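Local structure of uncharacterized protein Atu2773 (Agrobacterium tumefaciens, 2QV5) at residues P23-R28 with G238-G243; R51-E56 with E222-I227; D101-G106 with K110-R115. The protein is of unknown function but probably acts on carbohydrate as a divergent polysaccharide deacetylase. All blocks are in the same frame, centred on the assembly; numbering follows the deposited sequence.

Contact 1 and contact 2 are neighbours on one side of the chain and touch through I241 and E56, whereas contact 3 lies on the opposite side of the chain's centre, its nearest atoms about 23 Å from either. Contact 2 is buried and apolar, joining the end of helix 43-52 to helix 221-233 over strand 30-39. That same strand pairs with 239-241 of contact 1, where a partly exposed loop is held by a glutamate and waters. Contact 3, also partly buried, ties a loop to the helix that follows it through an asparagine bonded to the backbone of L104 and braced by an arginine. Polar chemistry thus dominates the two loop contacts, methyl packing the buried one.

Contact 1: P23-R28 with G238-G243; sequences PWSGAR and GIEIVG
E240 reaches S25 with CG anti to its own backbone N (chi1 -177°) and the rest of the chain extended, which carries the carboxylate to the loop. On the loop side, S25 OG sits between its backbone N and carbonyl carbon (chi1 74°), turned to meet it. Strand 239-241 pairs in parallel with strand 30-39 of the curled, eight-stranded parallel sheet, consistent with the deformed beta/alpha barrel of polysaccharide deacetylases. The loop 23-28 leads into strand 30-39, so the contact fastens this lead-in to the neighbouring strand.

The carboxylate grips S25 twice. OE2 takes the backbone N of S25 at 2.8 Å with an N-H...O angle of 161°, met on the syn side but somewhat out of the carboxylate plane. OE1 receives the hydroxyl OG of S25 through its syn lone pair in a short bond of 2.5 Å. Two bonds to one residue fix the rotation of the carboxylate. OG also accepts from the N of A27 at 3.2 Å, forming an ST turn, so the serine shapes the loop while binding the strand.

Beside this polar pair, the CB of W24 lies 3.6 Å from CG1 of V242 and 3.5 Å from OE2 of E240. The indole meets the CG1 methyl of V242 obliquely and has E240 CD at its edge, while G26 N lies above one face, toward the ring's rim. R31 makes a cation-pi contact with the ring. W24 also lies beside a glycerol, probably from the crystallisation liquor, which its backbone O binds.

Water adds a further link: one molecule lies between the segments, 2.9 Å from E240 OE1 and 3.0 Å from A27 O.

Contact 2: R51-E56 with E222-I227; sequences RDLPPE and ESIAAI
The carboxylate of D52 is the flat group at this contact, and what it meets across the contact is a methyl: CG2 of I224, 4.0 Å from D52 OD2 and 3.7 Å from D52 CB. The two side chains cross at about a right angle. Each carboxylate oxygen has a cationic partner from its own side, since R51 NH1 forms a salt bridge to D52 OD1 at 2.8 Å and K48 pairs with OD2. These two bonds should limit rotation of the carboxylate and would probably stabilise its charge beside the apolar isoleucine.

L53 is the first residue to leave helical geometry after helix 43-52, and its side chain turns inward. CD2 reaches CG2 of I227 at 3.7 Å and also lies 3.8 Å from the backbone O of I224. In I224 and I227 alike, CG2 stands anti to the backbone N (CG1 at chi1 -68° in both), which presents the two methyls, one helical turn apart, to the 51-56 side. The C-terminal end of helix 43-52 and the residue after it thus pack on helix 221-233, both helices lying against the parallel sheet of this alpha/beta fold: L53 and I227 both also rest on V36 of strand 30-39, and I227 touches I34 too. At the end of helix 43-52, the carbonyl O of D52 accepts a hydrogen bond from NH2 of R232; within helix 221-233, the carbonyl O of I224 accepts from the hydroxyl of S228.

Contact 3: D101-G106 with K110-R115; sequences DTLLAG and KVNIDR
N112 OD1 is gripped by two donors that arrive from opposite faces of its amide plane: L104 N at 3.0 Å, with an N-H...O angle of 161°, and R115 NH2 at 3.1 Å. The latter bond is more bent (139°), although OD1 lies near the guanidinium plane. The other half of the amide completes a pair of bonds to the same residue, ND2 donating almost straight (173°) to L104 O at 2.8 Å. With both its backbone N and O engaged, L104 is fixed against the helix, and the N112 amide cannot turn over without losing these bonds.

R115 extends from CG to NE along the loop, and its guanidinium lies between T102 O over one face and V111 CG1 over the other, 3.6 Å above the plane. Its NH2 also forms a salt bridge with D107, so the group is positioned by charge as well as by the asparagine. L104 CG approaches NH2 of R115 obliquely at 3.8 Å, and L103 CD1 packs on R115 CB at the same distance. A water bridges the ends, donating to D101 O at 2.7 Å and to R115 O, while the carboxylate of D101 is salt-bridged to R118.

Loop 101-106 lies between strand 82-88 and helix 109-120, which leads on to the adjacent parallel strand 128-131: the connection of a beta-alpha-beta crossover.

Contact 1: P23-R28 with G238-G243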
ATOM      1  N   PRO A  23      12.304   8.795  -5.855  1.00 12.75           N
ATOM      2  CA  PRO A  23      12.336  10.048  -6.626  1.00 15.04           C
ATOM      3  C   PRO A  23      11.671   9.907  -7.993  1.00 10.68           C
ATOM      4  O   PRO A  23      11.647   8.825  -8.567  1.00 17.17           O
ATOM      5  CB  PRO A  23      13.833  10.342  -6.800  1.00 17.44           C
ATOM      6  CG  PRO A  23      14.540   9.442  -5.893  1.00 21.75           C
ATOM      7  CD  PRO A  23      13.657   8.270  -5.599  1.00 12.87           C
ATOM      8  N   TRP A  24      11.104  10.998  -8.492  1.00 15.29           N
ATOM      9  CA  TRP A  24      10.460  11.006  -9.793  1.00 16.99           C
ATOM     10  C   TRP A  24      10.886  12.298 -10.495  1.00 21.02           C
ATOM     11  O   TRP A  24      11.630  13.081  -9.910  1.00 17.26           O
ATOM     12  CB  TRP A  24       8.930  10.877  -9.646  1.00 13.50           C
ATOM     13  CG  TRP A  24       8.268  12.007  -8.896  1.00 18.85           C
ATOM     14  CD1 TRP A  24       8.308  12.244  -7.543  1.00 17.39           C
ATOM     15  CD2 TRP A  24       7.465  13.052  -9.462  1.00 18.55           C
ATOM     16  NE1 TRP A  24       7.588  13.379  -7.241  1.00 17.55           N
ATOM     17  CE2 TRP A  24       7.056  13.890  -8.397  1.00 22.79           C
ATOM     18  CE3 TRP A  24       7.047  13.359 -10.769  1.00 19.03           C
ATOM     19  CZ2 TRP A  24       6.251  15.027  -8.598  1.00 23.38           C
ATOM     20  CZ3 TRP A  24       6.247  14.494 -10.969  1.00 14.90           C
ATOM     21  CH2 TRP A  24       5.858  15.308  -9.888  1.00 16.93           C
ATOM     22  N   SER A  25      10.449  12.512 -11.737  1.00 23.67           N
ATOM     23  CA  SER A  25      10.994  13.617 -12.550  1.00 25.87           C
ATOM     24  C   SER A  25      10.712  15.018 -11.999  1.00 21.63           C
ATOM     25  O   SER A  25      11.515  15.921 -12.187  1.00 22.30           O
ATOM     26  CB  SER A  25      10.512  13.531 -14.001  1.00 24.24           C
ATOM     27  OG  SER A  25       9.151  13.913 -14.085  1.00 24.39           O
ATOM     28  N   GLY A  26       9.575  15.195 -11.329  1.00 14.82           N
ATOM     29  CA  GLY A  26       9.151  16.519 -10.857  1.00 19.42           C
ATOM     30  C   GLY A  26       8.336  17.298 -11.888  1.00 22.99           C
ATOM     31  O   GLY A  26       7.707  18.311 -11.559  1.00 22.16           O
ATOM     32  N   ALA A  27       8.340  16.811 -13.128  1.00 17.28           N
ATOM     33  CA  ALA A  27       7.684  17.457 -14.263  1.00 21.24           C
ATOM     34  C   ALA A  27       6.165  17.305 -14.280  1.00 22.83           C
ATOM     35  O   ALA A  27       5.602  16.315 -13.789  1.00 20.49           O
ATOM     36  CB  ALA A  27       8.285  16.953 -15.580  1.00 23.38           C
ATOM     37  N   ARG A  28       5.511  18.312 -14.852  1.00 24.86           N
ATOM     38  CA  ARG A  28       4.067  18.304 -15.043  1.00 29.03           C
ATOM     39  C   ARG A  28       3.661  17.185 -15.998  1.00 22.58           C
ATOM     40  O   ARG A  28       4.402  16.842 -16.922  1.00 26.24           O
ATOM     41  CB  ARG A  28       3.598  19.653 -15.594  1.00 31.40           C
ATOM     42  CG  ARG A  28       3.730  20.813 -14.607  1.00 43.04           C
ATOM     43  CD  ARG A  28       2.991  22.061 -15.098  1.00 40.63           C
ATOM     44  NE  ARG A  28       1.581  21.788 -15.389  1.00 57.98           N
ATOM     45  CZ  ARG A  28       0.594  21.829 -14.494  1.00 63.86           C
ATOM     46  NH1 ARG A  28       0.841  22.138 -13.225  1.00 60.06           N
ATOM     47  NH2 ARG A  28      -0.652  21.560 -14.871  1.00 67.67           N
ATOM     48  N   GLY A 238       2.663   9.521 -22.420  1.00 16.67           N
ATOM     49  CA  GLY A 238       2.734  10.664 -21.488  1.00 19.60           C
ATOM     50  C   GLY A 238       2.401  10.391 -20.025  1.00 18.67           C
ATOM     51  O   GLY A 238       2.002  11.305 -19.296  1.00 20.36           O
ATOM     52  N   ILE A 239       2.568   9.144 -19.590  1.00 17.95           N
ATOM     53  CA  ILE A 239       2.286   8.756 -18.200  1.00 15.41           C
ATOM     54  C   ILE A 239       3.588   8.437 -17.479  1.00 17.83           C
ATOM     55  O   ILE A 239       4.347   7.583 -17.934  1.00 16.96           O
ATOM     56  CB  ILE A 239       1.345   7.529 -18.131  1.00 19.88           C
ATOM     57  CG1 ILE A 239      -0.049   7.892 -18.658  1.00 23.33           C
ATOM     58  CG2 ILE A 239       1.231   6.985 -16.699  1.00 17.04           C
ATOM     59  CD1 ILE A 239      -0.789   6.725 -19.234  1.00 23.76           C
ATOM     60  N   GLU A 240       3.850   9.139 -16.380  1.00 13.72           N
ATOM     61  CA  GLU A 240       4.949   8.781 -15.493  1.00 14.79           C
ATOM     62  C   GLU A 240       4.440   7.906 -14.340  1.00 16.11           C
ATOM     63  O   GLU A 240       3.526   8.298 -13.610  1.00 15.30           O
ATOM     64  CB  GLU A 240       5.668  10.031 -14.960  1.00 12.53           C
ATOM     65  CG  GLU A 240       6.894   9.698 -14.078  1.00 12.87           C
ATOM     66  CD  GLU A 240       7.820  10.877 -13.802  1.00 22.72           C
ATOM     67  OE1 GLU A 240       7.499  12.015 -14.209  1.00 27.05           O
ATOM     68  OE2 GLU A 240       8.895  10.655 -13.186  1.00 21.33           O
ATOM     69  N   ILE A 241       5.023   6.719 -14.179  1.00 11.96           N
ATOM     70  CA  ILE A 241       4.726   5.888 -12.988  1.00 15.10           C
ATOM     71  C   ILE A 241       5.594   6.345 -11.810  1.00 11.14           C
ATOM     72  O   ILE A 241       6.820   6.376 -11.909  1.00 15.68           O
ATOM     73  CB  ILE A 241       4.931   4.366 -13.252  1.00 12.19           C
ATOM     74  CG1 ILE A 241       4.334   3.947 -14.619  1.00 20.60           C
ATOM     75  CG2 ILE A 241       4.409   3.523 -12.063  1.00 16.94           C
ATOM     76  CD1 ILE A 241       2.824   3.993 -14.714  1.00 17.75           C
ATOM     77  N   VAL A 242       4.950   6.752 -10.723  1.00 12.69           N
ATOM     78  CA  VAL A 242       5.659   7.291  -9.570  1.00  9.91           C
ATOM     79  C   VAL A 242       5.315   6.481  -8.324  1.00 16.02           C
ATOM     80  O   VAL A 242       4.294   5.794  -8.300  1.00 11.61           O
ATOM     81  CB  VAL A 242       5.326   8.795  -9.339  1.00 13.33           C
ATOM     82  CG1 VAL A 242       5.652   9.621 -10.587  1.00  9.50           C
ATOM     83  CG2 VAL A 242       3.854   8.998  -8.955  1.00  9.40           C
ATOM     84  N   GLY A 243       6.163   6.551  -7.301  1.00 12.39           N
ATOM     85  CA  GLY A 243       5.838   5.957  -5.991  1.00 15.75           C
ATOM     86  C   GLY A 243       4.575   6.567  -5.400  1.00 19.49           C
ATOM     87  O   GLY A 243       4.238   7.719  -5.701  1.00 18.42           O
TER
HETATM   88  O   HOH W   1       8.526   7.838  -7.856  1.00 16.35           O
HETATM   89  O   HOH W   2       9.489   6.864 -10.311  1.00 26.99           O
HETATM   90  O   HOH W   3       5.245  13.609 -15.003  1.00 34.08           O

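Contact 2: R51-E56 with E222-I227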
ATOM      1  N   ARG A  51      11.663  -9.820  -9.655  1.00 14.50           N
ATOM      2  CA  ARG A  51      12.290 -10.091 -10.962  1.00 18.84           C
ATOM      3  C   ARG A  51      11.654  -9.307 -12.125  1.00 19.10           C
ATOM      4  O   ARG A  51      12.365  -8.815 -13.010  1.00 18.10           O
ATOM      5  CB  ARG A  51      12.204 -11.594 -11.243  1.00 20.53           C
ATOM      6  CG  ARG A  51      12.976 -12.115 -12.437  1.00 30.93           C
ATOM      7  CD  ARG A  51      12.683 -13.603 -12.593  1.00 47.74           C
ATOM      8  NE  ARG A  51      13.038 -14.113 -13.915  1.00 59.39           N
ATOM      9  CZ  ARG A  51      12.190 -14.237 -14.934  1.00 66.78           C
ATOM     10  NH1 ARG A  51      10.914 -13.886 -14.799  1.00 68.48           N
ATOM     11  NH2 ARG A  51      12.620 -14.717 -16.097  1.00 63.97           N
ATOM     12  N   ASP A  52      10.325  -9.191 -12.112  1.00 16.97           N
ATOM     13  CA  ASP A  52       9.574  -8.700 -13.273  1.00 16.37           C
ATOM     14  C   ASP A  52       9.079  -7.253 -13.254  1.00 15.88           C
ATOM     15  O   ASP A  52       9.011  -6.617 -14.309  1.00 18.83           O
ATOM     16  CB  ASP A  52       8.386  -9.619 -13.578  1.00 16.68           C
ATOM     17  CG  ASP A  52       8.805 -10.999 -14.053  1.00 26.97           C
ATOM     18  OD1 ASP A  52      10.009 -11.228 -14.311  1.00 23.72           O
ATOM     19  OD2 ASP A  52       7.912 -11.865 -14.156  1.00 28.54           O
ATOM     20  N   LEU A  53       8.685  -6.743 -12.088  1.00 17.65           N
ATOM     21  CA  LEU A  53       8.109  -5.396 -12.025  1.00 18.19           C
ATOM     22  C   LEU A  53       9.224  -4.356 -12.111  1.00 13.60           C
ATOM     23  O   LEU A  53      10.265  -4.538 -11.501  1.00 14.65           O
ATOM     24  CB  LEU A  53       7.273  -5.193 -10.751  1.00 10.85           C
ATOM     25  CG  LEU A  53       6.057  -6.127 -10.604  1.00 15.41           C
ATOM     26  CD1 LEU A  53       5.608  -6.253  -9.162  1.00 18.23           C
ATOM     27  CD2 LEU A  53       4.898  -5.682 -11.478  1.00 11.28           C
ATOM     28  N   PRO A  54       9.017  -3.280 -12.895  1.00 14.20           N
ATOM     29  CA  PRO A  54       9.967  -2.164 -12.878  1.00 12.64           C
ATOM     30  C   PRO A  54       9.937  -1.445 -11.520  1.00 16.52           C
ATOM     31  O   PRO A  54       8.908  -1.503 -10.818  1.00 13.05           O
ATOM     32  CB  PRO A  54       9.455  -1.259 -14.006  1.00 14.08           C
ATOM     33  CG  PRO A  54       8.015  -1.573 -14.105  1.00 17.50           C
ATOM     34  CD  PRO A  54       7.926  -3.042 -13.859  1.00 11.01           C
ATOM     35  N   PRO A  55      11.063  -0.802 -11.129  1.00 16.57           N
ATOM     36  CA  PRO A  55      11.207  -0.166  -9.802  1.00 17.02           C
ATOM     37  C   PRO A  55      10.196   0.936  -9.478  1.00  9.50           C
ATOM     38  O   PRO A  55      10.085   1.351  -8.327  1.00 11.45           O
ATOM     39  CB  PRO A  55      12.612   0.434  -9.842  1.00 19.58           C
ATOM     40  CG  PRO A  55      13.013   0.446 -11.254  1.00 20.94           C
ATOM     41  CD  PRO A  55      12.305  -0.700 -11.911  1.00 17.47           C
ATOM     42  N   GLU A  56       9.483   1.405 -10.495  1.00  9.99           N
ATOM     43  CA  GLU A  56       8.489   2.463 -10.335  1.00  9.72           C
ATOM     44  C   GLU A  56       7.217   1.929  -9.687  1.00 10.42           C
ATOM     45  O   GLU A  56       6.416   2.699  -9.188  1.00 10.07           O
ATOM     46  CB  GLU A  56       8.155   3.084 -11.688  1.00 10.79           C
ATOM     47  CG  GLU A  56       9.252   3.988 -12.265  1.00 21.58           C
ATOM     48  CD  GLU A  56      10.300   3.227 -13.087  1.00 34.63           C
ATOM     49  OE1 GLU A  56      10.246   1.974 -13.157  1.00 21.19           O
ATOM     50  OE2 GLU A  56      11.188   3.894 -13.662  1.00 39.07           O
ATOM     51  N   GLU A 222      -0.597 -13.504 -13.094  1.00 16.05           N
ATOM     52  CA  GLU A 222      -1.209 -12.700 -14.175  1.00 19.75           C
ATOM     53  C   GLU A 222      -1.094 -11.193 -13.912  1.00 18.09           C
ATOM     54  O   GLU A 222      -0.872 -10.406 -14.837  1.00 16.30           O
ATOM     55  CB  GLU A 222      -2.674 -13.085 -14.405  1.00 25.61           C
ATOM     56  CG  GLU A 222      -2.884 -14.513 -14.913  1.00 36.42           C
ATOM     57  CD  GLU A 222      -2.691 -14.661 -16.418  1.00 48.86           C
ATOM     58  OE1 GLU A 222      -2.620 -13.638 -17.133  1.00 51.14           O
ATOM     59  OE2 GLU A 222      -2.614 -15.818 -16.889  1.00 54.30           O
ATOM     60  N   SER A 223      -1.232 -10.795 -12.649  1.00 16.63           N
ATOM     61  CA  SER A 223      -1.124  -9.377 -12.293  1.00 13.20           C
ATOM     62  C   SER A 223       0.280  -8.859 -12.567  1.00 13.75           C
ATOM     63  O   SER A 223       0.436  -7.801 -13.159  1.00 13.12           O
ATOM     64  CB  SER A 223      -1.466  -9.152 -10.826  1.00 13.30           C
ATOM     65  OG  SER A 223      -2.758  -9.639 -10.555  1.00 19.72           O
ATOM     66  N   ILE A 224       1.286  -9.608 -12.115  1.00 14.15           N
ATOM     67  CA  ILE A 224       2.687  -9.240 -12.297  1.00 16.06           C
ATOM     68  C   ILE A 224       3.011  -9.053 -13.781  1.00 16.48           C
ATOM     69  O   ILE A 224       3.550  -8.011 -14.175  1.00 20.24           O
ATOM     70  CB  ILE A 224       3.639 -10.283 -11.647  1.00 12.68           C
ATOM     71  CG1 ILE A 224       3.521 -10.241 -10.122  1.00 15.69           C
ATOM     72  CG2 ILE A 224       5.083 -10.036 -12.064  1.00 15.51           C
ATOM     73  CD1 ILE A 224       4.042 -11.488  -9.440  1.00 22.38           C
ATOM     74  N   ALA A 225       2.643 -10.037 -14.599  1.00 16.98           N
ATOM     75  CA  ALA A 225       2.923  -9.994 -16.035  1.00 14.62           C
ATOM     76  C   ALA A 225       2.251  -8.797 -16.740  1.00 14.78           C
ATOM     77  O   ALA A 225       2.908  -8.074 -17.506  1.00 17.07           O
ATOM     78  CB  ALA A 225       2.549 -11.345 -16.710  1.00 17.25           C
ATOM     79  N   ALA A 226       0.974  -8.561 -16.446  1.00 16.63           N
ATOM     80  CA  ALA A 226       0.214  -7.471 -17.066  1.00 13.79           C
ATOM     81  C   ALA A 226       0.700  -6.108 -16.608  1.00 11.08           C
ATOM     82  O   ALA A 226       0.837  -5.210 -17.423  1.00 12.84           O
ATOM     83  CB  ALA A 226      -1.283  -7.607 -16.777  1.00 13.75           C
ATOM     84  N   ILE A 227       0.954  -5.967 -15.306  1.00 12.88           N
ATOM     85  CA  ILE A 227       1.445  -4.712 -14.728  1.00 12.37           C
ATOM     86  C   ILE A 227       2.868  -4.405 -15.180  1.00 16.77           C
ATOM     87  O   ILE A 227       3.152  -3.274 -15.557  1.00 14.36           O
ATOM     88  CB  ILE A 227       1.289  -4.694 -13.181  1.00 11.18           C
ATOM     89  CG1 ILE A 227      -0.200  -4.645 -12.819  1.00 13.62           C
ATOM     90  CG2 ILE A 227       2.040  -3.516 -12.512  1.00 11.40           C
ATOM     91  CD1 ILE A 227      -0.462  -4.900 -11.398  1.00 15.06           C
TER

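Contact 3: D101-G106 with K110-R115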
ATOM      1  N   ASP A 101      -2.062 -10.955  14.561  1.00 46.37           N
ATOM      2  CA  ASP A 101      -1.823  -9.515  14.691  1.00 40.37           C
ATOM      3  C   ASP A 101      -2.891  -8.649  14.007  1.00 36.62           C
ATOM      4  O   ASP A 101      -2.677  -7.455  13.784  1.00 33.30           O
ATOM      5  CB  ASP A 101      -0.417  -9.155  14.192  1.00 42.94           C
ATOM      6  CG  ASP A 101       0.667  -9.426  15.231  1.00 46.61           C
ATOM      7  OD1 ASP A 101       0.364  -9.381  16.445  1.00 49.91           O
ATOM      8  OD2 ASP A 101       1.828  -9.676  14.837  1.00 46.18           O
ATOM      9  N   THR A 102      -4.034  -9.259  13.687  1.00 30.75           N
ATOM     10  CA  THR A 102      -5.173  -8.570  13.066  1.00 27.78           C
ATOM     11  C   THR A 102      -5.798  -7.586  14.052  1.00 26.76           C
ATOM     12  O   THR A 102      -6.112  -7.952  15.188  1.00 27.27           O
ATOM     13  CB  THR A 102      -6.237  -9.589  12.571  1.00 27.11           C
ATOM     14  OG1 THR A 102      -5.598 -10.616  11.810  1.00 24.97           O
ATOM     15  CG2 THR A 102      -7.282  -8.919  11.699  1.00 22.96           C
ATOM     16  N   LEU A 103      -5.955  -6.331  13.627  1.00 20.48           N
ATOM     17  CA  LEU A 103      -6.571  -5.316  14.485  1.00 22.64           C
ATOM     18  C   LEU A 103      -8.086  -5.531  14.482  1.00 23.62           C
ATOM     19  O   LEU A 103      -8.685  -5.780  13.424  1.00 17.19           O
ATOM     20  CB  LEU A 103      -6.190  -3.898  14.033  1.00 26.42           C
ATOM     21  CG  LEU A 103      -4.797  -3.336  14.398  1.00 24.99           C
ATOM     22  CD1 LEU A 103      -3.640  -4.151  13.877  1.00 18.07           C
ATOM     23  CD2 LEU A 103      -4.654  -1.914  13.885  1.00 24.29           C
ATOM     24  N   LEU A 104      -8.688  -5.469  15.670  1.00 25.09           N
ATOM     25  CA  LEU A 104     -10.100  -5.801  15.852  1.00 23.25           C
ATOM     26  C   LEU A 104     -10.895  -4.605  16.343  1.00 26.27           C
ATOM     27  O   LEU A 104     -10.456  -3.884  17.248  1.00 24.34           O
ATOM     28  CB  LEU A 104     -10.259  -6.990  16.818  1.00 26.24           C
ATOM     29  CG  LEU A 104      -9.482  -8.268  16.477  1.00 29.59           C
ATOM     30  CD1 LEU A 104      -9.565  -9.291  17.601  1.00 33.42           C
ATOM     31  CD2 LEU A 104      -9.958  -8.876  15.156  1.00 31.65           C
ATOM     32  N   ALA A 105     -12.068  -4.410  15.741  1.00 23.32           N
ATOM     33  CA  ALA A 105     -12.939  -3.271  16.027  1.00 27.42           C
ATOM     34  C   ALA A 105     -13.366  -3.136  17.497  1.00 30.57           C
ATOM     35  O   ALA A 105     -13.495  -2.020  18.003  1.00 36.53           O
ATOM     36  CB  ALA A 105     -14.162  -3.295  15.109  1.00 28.09           C
ATOM     37  N   GLY A 106     -13.568  -4.264  18.174  1.00 30.74           N
ATOM     38  CA  GLY A 106     -14.063  -4.264  19.552  1.00 38.56           C
ATOM     39  C   GLY A 106     -13.014  -4.147  20.649  1.00 38.37           C
ATOM     40  O   GLY A 106     -13.352  -3.886  21.803  1.00 37.82           O
ATOM     41  N   LYS A 110      -5.188   0.424  23.173  1.00 36.14           N
ATOM     42  CA  LYS A 110      -3.846  -0.066  23.518  1.00 38.58           C
ATOM     43  C   LYS A 110      -3.515  -1.478  22.997  1.00 35.16           C
ATOM     44  O   LYS A 110      -2.358  -1.766  22.697  1.00 38.99           O
ATOM     45  CB  LYS A 110      -3.582   0.054  25.032  1.00 39.53           C
ATOM     46  CG  LYS A 110      -3.653  -1.256  25.824  1.00 46.08           C
ATOM     47  CD  LYS A 110      -2.918  -1.155  27.159  1.00 48.79           C
ATOM     48  CE  LYS A 110      -1.990  -2.352  27.384  1.00 53.04           C
ATOM     49  NZ  LYS A 110      -2.670  -3.681  27.266  1.00 50.25           N
ATOM     50  N   VAL A 111      -4.525  -2.340  22.873  1.00 34.54           N
ATOM     51  CA  VAL A 111      -4.328  -3.701  22.376  1.00 30.43           C
ATOM     52  C   VAL A 111      -4.088  -3.697  20.854  1.00 22.12           C
ATOM     53  O   VAL A 111      -3.232  -4.433  20.344  1.00 23.60           O
ATOM     54  CB  VAL A 111      -5.514  -4.638  22.793  1.00 34.49           C
ATOM     55  CG1 VAL A 111      -5.460  -5.984  22.075  1.00 37.98           C
ATOM     56  CG2 VAL A 111      -5.513  -4.857  24.311  1.00 32.58           C
ATOM     57  N   ASN A 112      -4.839  -2.857  20.144  1.00 20.35           N
ATOM     58  CA  ASN A 112      -4.662  -2.689  18.703  1.00 20.36           C
ATOM     59  C   ASN A 112      -3.356  -1.970  18.352  1.00 20.47           C
ATOM     60  O   ASN A 112      -2.722  -2.305  17.352  1.00 19.43           O
ATOM     61  CB  ASN A 112      -5.849  -1.944  18.082  1.00 12.31           C
ATOM     62  CG  ASN A 112      -7.065  -2.842  17.853  1.00 19.02           C
ATOM     63  OD1 ASN A 112      -6.949  -4.055  17.703  1.00 19.89           O
ATOM     64  ND2 ASN A 112      -8.240  -2.230  17.802  1.00 22.63           N
ATOM     65  N   ILE A 113      -2.959  -0.992  19.169  1.00 23.82           N
ATOM     66  CA  ILE A 113      -1.697  -0.254  18.947  1.00 24.44           C
ATOM     67  C   ILE A 113      -0.478  -1.172  19.127  1.00 22.11           C
ATOM     68  O   ILE A 113       0.495  -1.074  18.381  1.00 24.35           O
ATOM     69  CB  ILE A 113      -1.590   1.047  19.814  1.00 26.90           C
ATOM     70  CG1 ILE A 113      -2.688   2.067  19.464  1.00 29.73           C
ATOM     71  CG2 ILE A 113      -0.220   1.729  19.661  1.00 26.40           C
ATOM     72  CD1 ILE A 113      -2.587   2.711  18.087  1.00 33.29           C
ATOM     73  N   ASP A 114      -0.558  -2.087  20.093  1.00 24.16           N
ATOM     74  CA  ASP A 114       0.472  -3.106  20.290  1.00 20.83           C
ATOM     75  C   ASP A 114       0.587  -4.065  19.103  1.00 18.64           C
ATOM     76  O   ASP A 114       1.690  -4.439  18.713  1.00 20.00           O
ATOM     77  CB  ASP A 114       0.216  -3.891  21.584  1.00 21.92           C
ATOM     78  CG  ASP A 114       0.613  -3.105  22.835  1.00 40.05           C
ATOM     79  OD1 ASP A 114       1.595  -2.324  22.766  1.00 44.08           O
ATOM     80  OD2 ASP A 114      -0.049  -3.270  23.888  1.00 44.08           O
ATOM     81  N   ARG A 115      -0.556  -4.451  18.541  1.00 16.73           N
ATOM     82  CA  ARG A 115      -0.603  -5.322  17.369  1.00 14.12           C
ATOM     83  C   ARG A 115       0.020  -4.641  16.163  1.00 16.18           C
ATOM     84  O   ARG A 115       0.765  -5.269  15.418  1.00 15.23           O
ATOM     85  CB  ARG A 115      -2.049  -5.674  17.032  1.00 20.53           C
ATOM     86  CG  ARG A 115      -2.606  -6.810  17.860  1.00 28.95           C
ATOM     87  CD  ARG A 115      -4.099  -6.890  17.706  1.00 31.02           C
ATOM     88  NE  ARG A 115      -4.654  -7.942  18.552  1.00 30.70           N
ATOM     89  CZ  ARG A 115      -5.896  -7.942  19.017  1.00 34.44           C
ATOM     90  NH1 ARG A 115      -6.316  -8.936  19.786  1.00 35.77           N
ATOM     91  NH2 ARG A 115      -6.714  -6.938  18.728  1.00 36.37           N
TER
HETATM   92  O   HOH W   4      -0.772  -5.757  12.861  1.00 31.92           O